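Local coordinates for uncharacterized protein (Cricetid herpesvirus 2, PDB 4ZKQ) that binds chemokines and, as a herpesvirus decoy receptor, probably keeps them from signalling to host cells, at residues S276-V281 against E393-R398; I291-Y296 against V361-R366; S311-S316 against F378-M383; E324-V329 against Y348-T353. One frame throughout, in Å; residues are numbered along the deposited sequence.

In the fold
Of the eight segments, 276-281 comes first, in the loop before strand 285-286, and its partner 393-398 comes last, so interaction 1 closes a span that contains the other three. Segments 291-296, 311-316 and 324-329 then follow in turn before any contact is completed. Interaction 4 closes first, at 348-353, and lies within the spans of both interaction 2, completed at 361-366, and interaction 3, completed at 378-383; those two cross. Interaction 2 pairs strands within one sheet and interaction 3 within the facing sheet. Interaction 4 packs the two sheets together, and interaction 1 fastens a disulfide-bearing loop beside strand 388-395, the neighbour of 378-384.

Interaction 1: residues S276-V281 against E393-R398; sequences SECEEV and EYYLDR
Val281 and Tyr395 bring the two backbones closest, with CA atoms 5.0 Å apart, yet no hydrogen bond joins 276-281 to 393-398; Val281 CA instead makes a CA-H...O contact of 3.5 Å to Tyr395 O. Most of the contact is the Tyr395 side chain lying along the irregular loop. Its CG stands anti to the carbonyl carbon (chi1 -47°), which sends the ring back beside Glu280, Glu279 and Cys278 in succession. Glu280 O is 3.3 Å from Tyr395 CB, Glu279 O is 3.4 Å from Tyr395 CD2 at the ring edge, and Cys278 CB meets Tyr395 CE2 in the ring plane at 3.9 Å. Tyrosine suits this spot because its weakly positive C-H rim can face the Glu279 carbonyl oxygen while its hydroxyl reaches further: Tyr395 OH donates to Glu393 OE1 over 2.5 Å, on the anti side of the carboxylate. Farther along, Val281 and Asp397 cross at about a right angle, Val281 CG1 resting 3.4 Å from Asp397 OD2. The other oxygen, OD1, forms a salt bridge with Arg398 and accepts from Tyr286 OH, although Asp397 and Arg398 are poorly ordered. The disulfide from Cys278 to Cys223 ties the loop to strand 206-223, while Thr282 hydrogen-bonds to Tyr395 at the end of strand 388-395, which pairs with strand 378-384.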
# COMPACT_ATOMS: atom_id res chain seq x y z
N SER A 276 -23.67 8.58 -8.18
CA SER A 276 -24.81 8.08 -7.41
C SER A 276 -25.68 7.13 -8.22
O SER A 276 -26.85 6.92 -7.88
CB SER A 276 -25.65 9.25 -6.90
OG SER A 276 -24.89 10.11 -6.07
N GLU A 277 -25.12 6.56 -9.28
CA GLU A 277 -25.90 5.73 -10.19
C GLU A 277 -25.80 4.23 -9.89
O GLU A 277 -26.34 3.41 -10.63
CB GLU A 277 -25.48 6.00 -11.63
CG GLU A 277 -25.90 7.38 -12.13
CD GLU A 277 -25.69 7.55 -13.62
OE1 GLU A 277 -24.57 7.29 -14.10
OE2 GLU A 277 -26.65 7.94 -14.32
N CYS A 278 -25.12 3.87 -8.80
CA CYS A 278 -25.04 2.48 -8.36
C CYS A 278 -26.36 2.03 -7.74
O CYS A 278 -27.00 2.80 -7.04
CB CYS A 278 -23.92 2.27 -7.34
SG CYS A 278 -22.25 2.67 -7.92
N GLU A 279 -26.74 0.78 -7.99
CA GLU A 279 -27.87 0.22 -7.27
C GLU A 279 -27.47 0.01 -5.81
O GLU A 279 -26.31 -0.28 -5.52
CB GLU A 279 -28.32 -1.10 -7.91
CG GLU A 279 -28.74 -0.97 -9.36
CD GLU A 279 -29.36 -2.24 -9.89
OE1 GLU A 279 -30.43 -2.64 -9.39
OE2 GLU A 279 -28.76 -2.85 -10.81
N GLU A 280 -28.42 0.17 -4.90
CA GLU A 280 -28.13 0.05 -3.47
C GLU A 280 -27.76 -1.37 -3.10
O GLU A 280 -27.12 -1.62 -2.08
CB GLU A 280 -29.33 0.53 -2.65
CG GLU A 280 -29.59 2.02 -2.74
CD GLU A 280 -28.51 2.86 -2.08
OE1 GLU A 280 -27.92 2.39 -1.08
OE2 GLU A 280 -28.25 3.98 -2.56
N VAL A 281 -28.20 -2.32 -3.93
CA VAL A 281 -27.80 -3.70 -3.80
C VAL A 281 -27.30 -4.15 -5.15
O VAL A 281 -28.00 -4.02 -6.15
CB VAL A 281 -28.95 -4.59 -3.33
CG1 VAL A 281 -28.49 -6.04 -3.21
CG2 VAL A 281 -29.45 -4.10 -2.00
N GLU A 393 -16.83 -2.56 -6.49
CA GLU A 393 -17.53 -2.53 -5.22
C GLU A 393 -18.81 -3.34 -5.33
O GLU A 393 -19.49 -3.30 -6.35
CB GLU A 393 -17.85 -1.08 -4.81
CG GLU A 393 -16.61 -0.25 -4.50
CD GLU A 393 -16.92 1.19 -4.12
OE1 GLU A 393 -18.07 1.48 -3.71
OE2 GLU A 393 -16.01 2.03 -4.22
N TYR A 394 -19.11 -4.08 -4.26
CA TYR A 394 -20.33 -4.86 -4.17
C TYR A 394 -21.05 -4.52 -2.88
O TYR A 394 -20.45 -4.54 -1.80
CB TYR A 394 -20.03 -6.36 -4.24
CG TYR A 394 -19.43 -6.79 -5.56
CD1 TYR A 394 -20.23 -7.17 -6.62
CD2 TYR A 394 -18.05 -6.82 -5.74
CE1 TYR A 394 -19.70 -7.56 -7.81
CE2 TYR A 394 -17.50 -7.21 -6.94
CZ TYR A 394 -18.34 -7.58 -7.98
OH TYR A 394 -17.84 -7.97 -9.19
N TYR A 395 -22.33 -4.19 -3.01
CA TYR A 395 -23.18 -3.85 -1.88
C TYR A 395 -24.13 -5.01 -1.63
O TYR A 395 -24.95 -5.35 -2.49
CB TYR A 395 -23.94 -2.54 -2.15
CG TYR A 395 -23.05 -1.46 -2.70
CD1 TYR A 395 -21.86 -1.12 -2.06
CD2 TYR A 395 -23.38 -0.79 -3.87
CE1 TYR A 395 -21.04 -0.15 -2.57
CE2 TYR A 395 -22.55 0.19 -4.39
CZ TYR A 395 -21.38 0.51 -3.73
OH TYR A 395 -20.55 1.48 -4.23
N LEU A 396 -23.97 -5.63 -0.47
CA LEU A 396 -24.72 -6.83 -0.12
C LEU A 396 -25.95 -6.49 0.72
O LEU A 396 -25.97 -5.47 1.42
CB LEU A 396 -23.83 -7.80 0.67
CG LEU A 396 -22.82 -8.66 -0.09
CD1 LEU A 396 -21.80 -7.82 -0.82
CD2 LEU A 396 -22.14 -9.61 0.88
N ASP A 397 -26.96 -7.35 0.65
CA ASP A 397 -28.08 -7.30 1.59
C ASP A 397 -28.12 -8.60 2.39
O ASP A 397 -29.11 -8.93 3.03
CB ASP A 397 -29.41 -7.06 0.86
CG ASP A 397 -29.62 -8.01 -0.31
OD1 ASP A 397 -28.88 -9.00 -0.42
OD2 ASP A 397 -30.54 -7.75 -1.11
N ARG A 398 -27.01 -9.34 2.33
CA ARG A 398 -26.78 -10.49 3.19
C ARG A 398 -25.66 -10.15 4.15
O ARG A 398 -24.84 -9.27 3.87
CB ARG A 398 -26.41 -11.73 2.36
CG ARG A 398 -27.42 -12.12 1.31
CD ARG A 398 -28.66 -12.73 1.94
NE ARG A 398 -29.53 -13.34 0.93
CZ ARG A 398 -30.47 -12.70 0.25
NH1 ARG A 398 -30.69 -11.40 0.45
NH2 ARG A 398 -31.20 -13.35 -0.64

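Interaction 2: residues I291-Y296 against V361-R366; sequences ISYTFY and VRLDVR
Phe295 and Val361 pack closely between these antiparallel strands. The two side chains lie next to each other and point the same way, and Val361 CB sits over one face of the Phe295 ring, 3.8 Å from its centroid, in a CH-pi contact. With chi1 at 57°, Phe295 CG falls between its backbone N and carbonyl carbon, which folds the ring across toward the valine. On the same face, Val365 CG2 touches the edge of the Tyr293 ring, in its plane, at 3.9 Å from Tyr293 CE2. Paired backbone bonds at Ile291-Val365, Tyr293-Leu363 and Phe295-Val361 hold the register; the Tyr293 N to Leu363 O bond is 2.8 Å long and almost straight. This pair forms the middle of a four-stranded antiparallel sheet, and its apolar face packs against strands 378-384 and 388-395 in a beta sandwich, with Phe295 on Leu381 and Tyr293 on Tyr394. Large hydrophobic residues are at home there. The other face is polar. Asp364 OD1 accepts from Ser292 OG at 2.6 Å, tilted 33° out of the carboxylate plane on the anti side, and on its syn side from Arg362 NE at 2.8 Å. That oxygen lies in the guanidinium plane, while Arg351 bridges to OD2; the two arginines probably keep the buried carboxylate ionised. On this polar face, at Thr294, the packing is looser and reaches solvent: exposed Thr294 merely brushes the extended aliphatic stem of Arg362, Thr294 CG2 to Arg362 CB at 4.0 Å.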
# COMPACT_ATOMS: atom_id res chain seq x y z
N ILE A 291 -23.58 -15.60 -2.49
CA ILE A 291 -23.89 -14.75 -3.63
C ILE A 291 -22.75 -14.86 -4.64
O ILE A 291 -21.58 -14.81 -4.27
CB ILE A 291 -24.05 -13.26 -3.23
CG1 ILE A 291 -24.93 -13.12 -1.99
CG2 ILE A 291 -24.62 -12.47 -4.41
CD1 ILE A 291 -24.93 -11.71 -1.41
N SER A 292 -23.10 -15.00 -5.91
CA SER A 292 -22.12 -15.09 -6.98
C SER A 292 -22.26 -13.92 -7.95
O SER A 292 -23.35 -13.61 -8.41
CB SER A 292 -22.25 -16.41 -7.73
OG SER A 292 -22.08 -17.50 -6.85
N TYR A 293 -21.13 -13.27 -8.23
CA TYR A 293 -21.07 -12.19 -9.19
C TYR A 293 -20.17 -12.58 -10.34
O TYR A 293 -19.12 -13.19 -10.13
CB TYR A 293 -20.54 -10.91 -8.55
CG TYR A 293 -21.25 -10.47 -7.29
CD1 TYR A 293 -22.44 -9.76 -7.35
CD2 TYR A 293 -20.70 -10.73 -6.05
CE1 TYR A 293 -23.07 -9.34 -6.20
CE2 TYR A 293 -21.33 -10.31 -4.89
CZ TYR A 293 -22.51 -9.62 -4.97
OH TYR A 293 -23.14 -9.21 -3.83
N THR A 294 -20.57 -12.22 -11.56
CA THR A 294 -19.72 -12.44 -12.72
C THR A 294 -19.61 -11.16 -13.53
O THR A 294 -20.49 -10.30 -13.50
CB THR A 294 -20.26 -13.57 -13.62
OG1 THR A 294 -21.50 -13.18 -14.22
CG2 THR A 294 -20.47 -14.84 -12.81
N PHE A 295 -18.49 -11.04 -14.23
CA PHE A 295 -18.26 -9.91 -15.12
C PHE A 295 -17.22 -10.29 -16.16
O PHE A 295 -16.40 -11.19 -15.94
CB PHE A 295 -17.80 -8.67 -14.33
CG PHE A 295 -16.56 -8.90 -13.50
CD1 PHE A 295 -15.30 -8.71 -14.05
CD2 PHE A 295 -16.67 -9.28 -12.18
CE1 PHE A 295 -14.17 -8.91 -13.28
CE2 PHE A 295 -15.53 -9.49 -11.41
CZ PHE A 295 -14.29 -9.30 -11.96
N TYR A 296 -17.27 -9.60 -17.29
CA TYR A 296 -16.27 -9.73 -18.33
C TYR A 296 -15.14 -8.73 -18.08
O TYR A 296 -15.37 -7.63 -17.58
CB TYR A 296 -16.90 -9.49 -19.71
CG TYR A 296 -15.93 -9.11 -20.81
CD1 TYR A 296 -15.56 -7.79 -21.01
CD2 TYR A 296 -15.39 -10.08 -21.65
CE1 TYR A 296 -14.67 -7.44 -22.02
CE2 TYR A 296 -14.51 -9.74 -22.66
CZ TYR A 296 -14.15 -8.42 -22.83
OH TYR A 296 -13.27 -8.08 -23.83
N VAL A 361 -14.83 -13.43 -15.11
CA VAL A 361 -14.47 -13.68 -13.72
C VAL A 361 -15.73 -14.00 -12.96
O VAL A 361 -16.78 -13.43 -13.23
CB VAL A 361 -13.76 -12.47 -13.09
CG1 VAL A 361 -13.49 -12.72 -11.61
CG2 VAL A 361 -12.47 -12.18 -13.80
N ARG A 362 -15.60 -14.91 -12.00
CA ARG A 362 -16.67 -15.17 -11.05
C ARG A 362 -16.15 -15.01 -9.63
O ARG A 362 -15.17 -15.65 -9.23
CB ARG A 362 -17.26 -16.57 -11.26
CG ARG A 362 -18.28 -16.97 -10.21
CD ARG A 362 -18.97 -18.29 -10.55
NE ARG A 362 -19.73 -18.82 -9.42
CZ ARG A 362 -20.64 -19.78 -9.52
NH1 ARG A 362 -20.93 -20.33 -10.69
NH2 ARG A 362 -21.28 -20.20 -8.43
N LEU A 363 -16.82 -14.14 -8.88
CA LEU A 363 -16.57 -13.97 -7.46
C LEU A 363 -17.72 -14.55 -6.64
O LEU A 363 -18.86 -14.12 -6.79
CB LEU A 363 -16.41 -12.48 -7.12
CG LEU A 363 -16.25 -12.14 -5.64
CD1 LEU A 363 -14.94 -12.68 -5.09
CD2 LEU A 363 -16.34 -10.64 -5.43
N ASP A 364 -17.40 -15.52 -5.79
CA ASP A 364 -18.38 -16.07 -4.86
C ASP A 364 -18.13 -15.51 -3.48
O ASP A 364 -17.01 -15.51 -2.99
CB ASP A 364 -18.30 -17.60 -4.83
CG ASP A 364 -18.55 -18.22 -6.18
OD1 ASP A 364 -19.49 -17.78 -6.87
OD2 ASP A 364 -17.80 -19.15 -6.56
N VAL A 365 -19.21 -15.02 -2.87
CA VAL A 365 -19.16 -14.50 -1.52
C VAL A 365 -20.01 -15.36 -0.60
O VAL A 365 -21.23 -15.41 -0.76
CB VAL A 365 -19.67 -13.05 -1.45
CG1 VAL A 365 -19.53 -12.50 -0.05
CG2 VAL A 365 -18.91 -12.17 -2.44
N ARG A 366 -19.38 -16.05 0.34
CA ARG A 366 -20.11 -16.86 1.30
C ARG A 366 -20.85 -15.95 2.27
O ARG A 366 -20.28 -14.96 2.75
CB ARG A 366 -19.17 -17.81 2.05
CG ARG A 366 -19.89 -18.87 2.87
CD ARG A 366 -18.93 -19.64 3.76
NE ARG A 366 -19.44 -19.75 5.13
CZ ARG A 366 -20.11 -20.80 5.61
NH1 ARG A 366 -20.34 -21.87 4.86
NH2 ARG A 366 -20.54 -20.79 6.87

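Interaction 3: residues S311-S316 against F378-M383; sequences SVWGTS and FVFLKM
Trp313 turns its CG between the backbone N and the carbonyl carbon (chi1 65°), whereas Phe378 and Phe380 hold theirs anti to the backbone N, and these settings swing the indole across the strand pair to meet both phenyl rings. Phe380 CB lies over one face of the indole, 4.0 Å from the centroid of the five-membered ring, as a CH-pi contact. Trp313 NE1 comes to the edge of the Phe380 ring, 3.6 Å from Phe380 CD2. At the other end of the indole, Trp313 CH2 approaches Phe378 CE2 to 3.4 Å; the planes are inclined by 55°, so the six-membered ring reaches the rim of Phe378 obliquely. Beneath this aromatic cluster runs regular antiparallel pairing, with two backbone bonds each at Ser311-Lys382, Trp313-Phe380 and Thr315-Phe378. On the opposite face the residues are smaller and apolar: Val312 CG2 meets Val379 CG1 at 3.7 Å, and Leu381 CD1 lies 4.0 Å from Val312 CB. These branched residues suit the buried side, where Val312 and Val379 also touch Phe350 of the facing sheet. Gly314 CA comes within 3.0 Å of Phe378 O, a spot where a glycine fits because it carries no side chain. The polar tips of the other face reach the N-terminal part of the chain: Trp313 NE1 donates to Thr80 O, and Lys382 NZ bonds to Thr80 OG1 and Ile79 O. One face thus packs as hydrocarbon on the sheet holding Phe350, while the other, largely aromatic, is tied by its polar ends to Ile79 and Thr80.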
# COMPACT_ATOMS: atom_id res chain seq x y z
N SER A 311 -7.01 -8.77 -5.11
CA SER A 311 -7.20 -8.51 -3.70
C SER A 311 -8.69 -8.36 -3.45
O SER A 311 -9.36 -7.63 -4.18
CB SER A 311 -6.48 -7.24 -3.25
OG SER A 311 -5.13 -7.21 -3.68
N VAL A 312 -9.21 -9.04 -2.44
CA VAL A 312 -10.62 -8.91 -2.10
C VAL A 312 -10.77 -8.78 -0.60
O VAL A 312 -10.09 -9.46 0.17
CB VAL A 312 -11.44 -10.12 -2.62
CG1 VAL A 312 -10.94 -11.42 -2.03
CG2 VAL A 312 -12.94 -9.92 -2.33
N TRP A 313 -11.64 -7.87 -0.18
CA TRP A 313 -11.96 -7.78 1.23
C TRP A 313 -13.41 -7.40 1.43
O TRP A 313 -14.05 -6.90 0.51
CB TRP A 313 -11.03 -6.78 1.93
CG TRP A 313 -11.16 -5.37 1.49
CD1 TRP A 313 -10.47 -4.76 0.49
CD2 TRP A 313 -12.03 -4.38 2.05
NE1 TRP A 313 -10.85 -3.44 0.39
CE2 TRP A 313 -11.81 -3.18 1.34
CE3 TRP A 313 -12.97 -4.39 3.09
CZ2 TRP A 313 -12.50 -2.01 1.62
CZ3 TRP A 313 -13.65 -3.22 3.37
CH2 TRP A 313 -13.41 -2.05 2.65
N GLY A 314 -13.92 -7.64 2.62
CA GLY A 314 -15.29 -7.28 2.92
C GLY A 314 -15.53 -7.07 4.40
O GLY A 314 -14.70 -7.40 5.23
N THR A 315 -16.69 -6.50 4.69
CA THR A 315 -17.15 -6.28 6.06
C THR A 315 -18.67 -6.33 6.04
O THR A 315 -19.29 -5.81 5.12
CB THR A 315 -16.65 -4.93 6.64
OG1 THR A 315 -17.14 -4.78 7.98
CG2 THR A 315 -17.14 -3.76 5.79
N SER A 316 -19.26 -6.96 7.04
CA SER A 316 -20.71 -7.09 7.12
C SER A 316 -21.39 -5.79 7.52
O SER A 316 -22.61 -5.71 7.58
CB SER A 316 -21.11 -8.18 8.11
OG SER A 316 -20.92 -9.47 7.55
N PHE A 378 -20.45 -5.17 2.61
CA PHE A 378 -19.66 -4.53 1.55
C PHE A 378 -18.48 -5.41 1.18
O PHE A 378 -17.79 -5.93 2.06
CB PHE A 378 -19.17 -3.16 1.99
CG PHE A 378 -18.20 -2.51 1.03
CD1 PHE A 378 -18.67 -1.77 -0.04
CD2 PHE A 378 -16.83 -2.62 1.22
CE1 PHE A 378 -17.78 -1.16 -0.92
CE2 PHE A 378 -15.95 -2.01 0.35
CZ PHE A 378 -16.41 -1.28 -0.72
N VAL A 379 -18.26 -5.57 -0.12
CA VAL A 379 -17.10 -6.29 -0.64
C VAL A 379 -16.43 -5.44 -1.72
O VAL A 379 -17.11 -4.81 -2.54
CB VAL A 379 -17.50 -7.67 -1.22
CG1 VAL A 379 -16.31 -8.34 -1.91
CG2 VAL A 379 -18.05 -8.57 -0.12
N PHE A 380 -15.10 -5.42 -1.69
CA PHE A 380 -14.30 -4.77 -2.71
C PHE A 380 -13.34 -5.78 -3.34
O PHE A 380 -12.60 -6.46 -2.63
CB PHE A 380 -13.50 -3.61 -2.13
CG PHE A 380 -12.71 -2.85 -3.15
CD1 PHE A 380 -13.34 -2.20 -4.19
CD2 PHE A 380 -11.33 -2.79 -3.08
CE1 PHE A 380 -12.62 -1.50 -5.13
CE2 PHE A 380 -10.60 -2.09 -4.02
CZ PHE A 380 -11.25 -1.44 -5.05
N LEU A 381 -13.37 -5.87 -4.66
CA LEU A 381 -12.45 -6.71 -5.41
C LEU A 381 -11.61 -5.83 -6.32
O LEU A 381 -12.15 -5.06 -7.11
CB LEU A 381 -13.20 -7.74 -6.25
CG LEU A 381 -12.38 -8.54 -7.26
CD1 LEU A 381 -11.38 -9.45 -6.54
CD2 LEU A 381 -13.28 -9.34 -8.18
N LYS A 382 -10.29 -5.94 -6.20
CA LYS A 382 -9.40 -5.28 -7.13
C LYS A 382 -8.55 -6.32 -7.84
O LYS A 382 -8.06 -7.27 -7.22
CB LYS A 382 -8.50 -4.26 -6.42
CG LYS A 382 -7.56 -3.53 -7.38
CD LYS A 382 -6.88 -2.33 -6.74
CE LYS A 382 -5.93 -2.74 -5.64
NZ LYS A 382 -5.11 -1.59 -5.18
N MET A 383 -8.42 -6.14 -9.14
CA MET A 383 -7.59 -7.00 -9.97
C MET A 383 -6.70 -6.09 -10.80
O MET A 383 -7.18 -5.13 -11.40
CB MET A 383 -8.46 -7.90 -10.86
CG MET A 383 -9.37 -8.84 -10.07
SD MET A 383 -10.32 -9.97 -11.10
CE MET A 383 -9.03 -11.00 -11.78

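Interaction 4: residues E324-V329 against Y348-T353; sequences ESCAFV and YPFRLT
Apolar packing joins Phe328 to Leu352 and, more loosely, Cys326 SG to Pro349 CD at 4.4 Å. The strands run in nearly the same direction, 22° apart, but their axes stay 8.6 Å from each other, so they belong to facing layers and share no hydrogen bond. Leu352 lies toward one face of the Phe328 ring, with CB 4.3 Å above its plane and offset toward the rim, while Leu352 CD2 reaches Phe328 CD1 at 4.1 Å. Within its own segment, Pro349 CB lies over the centre of the neighbouring Phe350 ring.

The second kind of contact is sulfur-aromatic. Cys326 SG lies at the edge of the Phe350 ring, in its plane, 3.9 Å from Phe350 CD2. That sulfur is already joined to Cys347, so the disulfide clips 324-329 to the turn that leads into 350-355.

The third brings polar atoms against carbon. Glu324 bends at chi2 (-83°), laying its chain across the proline at about a right angle; Glu324 OE1 approaches Pro349 CG to 3.5 Å. Glu324 O faces the edge of the Phe350 ring, 4.0 Å from Phe350 CE2. Phenylalanine fits this position, with a hydrocarbon face for proline and a slightly positive rim for sulfur and oxygen. With no hydrogen bond between the two segments, shape and burial, backed by one covalent link, probably set how these two layers sit against each other.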
# COMPACT_ATOMS: atom_id res chain seq x y z
N GLU A 324 -12.65 -9.03 6.54
CA GLU A 324 -12.22 -10.27 5.92
C GLU A 324 -11.44 -9.90 4.67
O GLU A 324 -11.88 -9.04 3.92
CB GLU A 324 -13.41 -11.16 5.56
CG GLU A 324 -14.41 -11.41 6.68
CD GLU A 324 -14.01 -12.54 7.62
OE1 GLU A 324 -13.05 -13.28 7.30
OE2 GLU A 324 -14.66 -12.68 8.67
N SER A 325 -10.28 -10.53 4.46
CA SER A 325 -9.47 -10.22 3.28
C SER A 325 -8.70 -11.44 2.79
O SER A 325 -8.18 -12.23 3.58
CB SER A 325 -8.48 -9.09 3.60
OG SER A 325 -7.77 -8.71 2.44
N CYS A 326 -8.64 -11.58 1.47
CA CYS A 326 -7.88 -12.63 0.81
C CYS A 326 -7.19 -12.02 -0.41
O CYS A 326 -7.62 -10.98 -0.90
CB CYS A 326 -8.78 -13.79 0.39
SG CYS A 326 -9.81 -14.42 1.74
N ALA A 327 -6.14 -12.68 -0.88
CA ALA A 327 -5.48 -12.24 -2.10
C ALA A 327 -5.04 -13.44 -2.92
O ALA A 327 -4.77 -14.50 -2.36
CB ALA A 327 -4.30 -11.34 -1.78
N PHE A 328 -5.00 -13.27 -4.24
CA PHE A 328 -4.67 -14.34 -5.17
C PHE A 328 -3.69 -13.84 -6.21
O PHE A 328 -3.86 -12.74 -6.74
CB PHE A 328 -5.92 -14.87 -5.87
CG PHE A 328 -7.01 -15.24 -4.93
CD1 PHE A 328 -7.90 -14.29 -4.48
CD2 PHE A 328 -7.14 -16.55 -4.50
CE1 PHE A 328 -8.91 -14.63 -3.61
CE2 PHE A 328 -8.15 -16.90 -3.63
CZ PHE A 328 -9.03 -15.94 -3.18
N VAL A 329 -2.68 -14.65 -6.51
CA VAL A 329 -1.80 -14.38 -7.64
C VAL A 329 -2.24 -15.23 -8.82
O VAL A 329 -2.44 -16.44 -8.68
CB VAL A 329 -0.32 -14.70 -7.33
CG1 VAL A 329 0.58 -14.10 -8.40
CG2 VAL A 329 0.07 -14.17 -5.96
N TYR A 348 -11.99 -18.36 3.49
CA TYR A 348 -13.33 -18.88 3.69
C TYR A 348 -14.42 -18.02 3.04
O TYR A 348 -15.34 -18.56 2.42
CB TYR A 348 -13.62 -19.04 5.18
CG TYR A 348 -12.89 -20.21 5.82
CD1 TYR A 348 -12.81 -21.44 5.18
CD2 TYR A 348 -12.27 -20.07 7.05
CE1 TYR A 348 -12.15 -22.50 5.75
CE2 TYR A 348 -11.60 -21.13 7.64
CZ TYR A 348 -11.55 -22.35 6.98
OH TYR A 348 -10.88 -23.41 7.56
N PRO A 349 -14.33 -16.68 3.16
CA PRO A 349 -15.41 -15.84 2.63
C PRO A 349 -15.50 -15.77 1.11
O PRO A 349 -16.60 -15.57 0.59
CB PRO A 349 -15.08 -14.45 3.19
CG PRO A 349 -14.08 -14.66 4.25
CD PRO A 349 -13.32 -15.88 3.87
N PHE A 350 -14.38 -15.93 0.41
CA PHE A 350 -14.36 -15.64 -1.03
C PHE A 350 -13.78 -16.75 -1.88
O PHE A 350 -12.84 -17.43 -1.48
CB PHE A 350 -13.55 -14.37 -1.28
CG PHE A 350 -13.96 -13.21 -0.41
CD1 PHE A 350 -15.18 -12.59 -0.59
CD2 PHE A 350 -13.10 -12.72 0.56
CE1 PHE A 350 -15.55 -11.51 0.20
CE2 PHE A 350 -13.46 -11.65 1.35
CZ PHE A 350 -14.69 -11.04 1.17
N ARG A 351 -14.36 -16.92 -3.06
CA ARG A 351 -13.80 -17.77 -4.09
C ARG A 351 -13.74 -16.98 -5.38
O ARG A 351 -14.70 -16.32 -5.77
CB ARG A 351 -14.61 -19.05 -4.29
CG ARG A 351 -14.00 -20.01 -5.32
CD ARG A 351 -14.93 -21.18 -5.66
NE ARG A 351 -15.39 -21.90 -4.48
CZ ARG A 351 -16.63 -21.82 -3.97
NH1 ARG A 351 -17.56 -21.07 -4.55
NH2 ARG A 351 -16.93 -22.52 -2.89
N LEU A 352 -12.60 -17.06 -6.05
CA LEU A 352 -12.38 -16.34 -7.29
C LEU A 352 -12.00 -17.34 -8.37
O LEU A 352 -11.10 -18.16 -8.17
CB LEU A 352 -11.30 -15.28 -7.10
CG LEU A 352 -11.08 -14.28 -8.22
CD1 LEU A 352 -12.26 -13.34 -8.33
CD2 LEU A 352 -9.81 -13.48 -7.96
N THR A 353 -12.69 -17.28 -9.50
CA THR A 353 -12.41 -18.17 -10.61
C THR A 353 -12.49 -17.40 -11.91
O THR A 353 -13.24 -16.43 -12.02
CB THR A 353 -13.39 -19.36 -10.65
OG1 THR A 353 -14.74 -18.87 -10.76
CG2 THR A 353 -13.27 -20.19 -9.39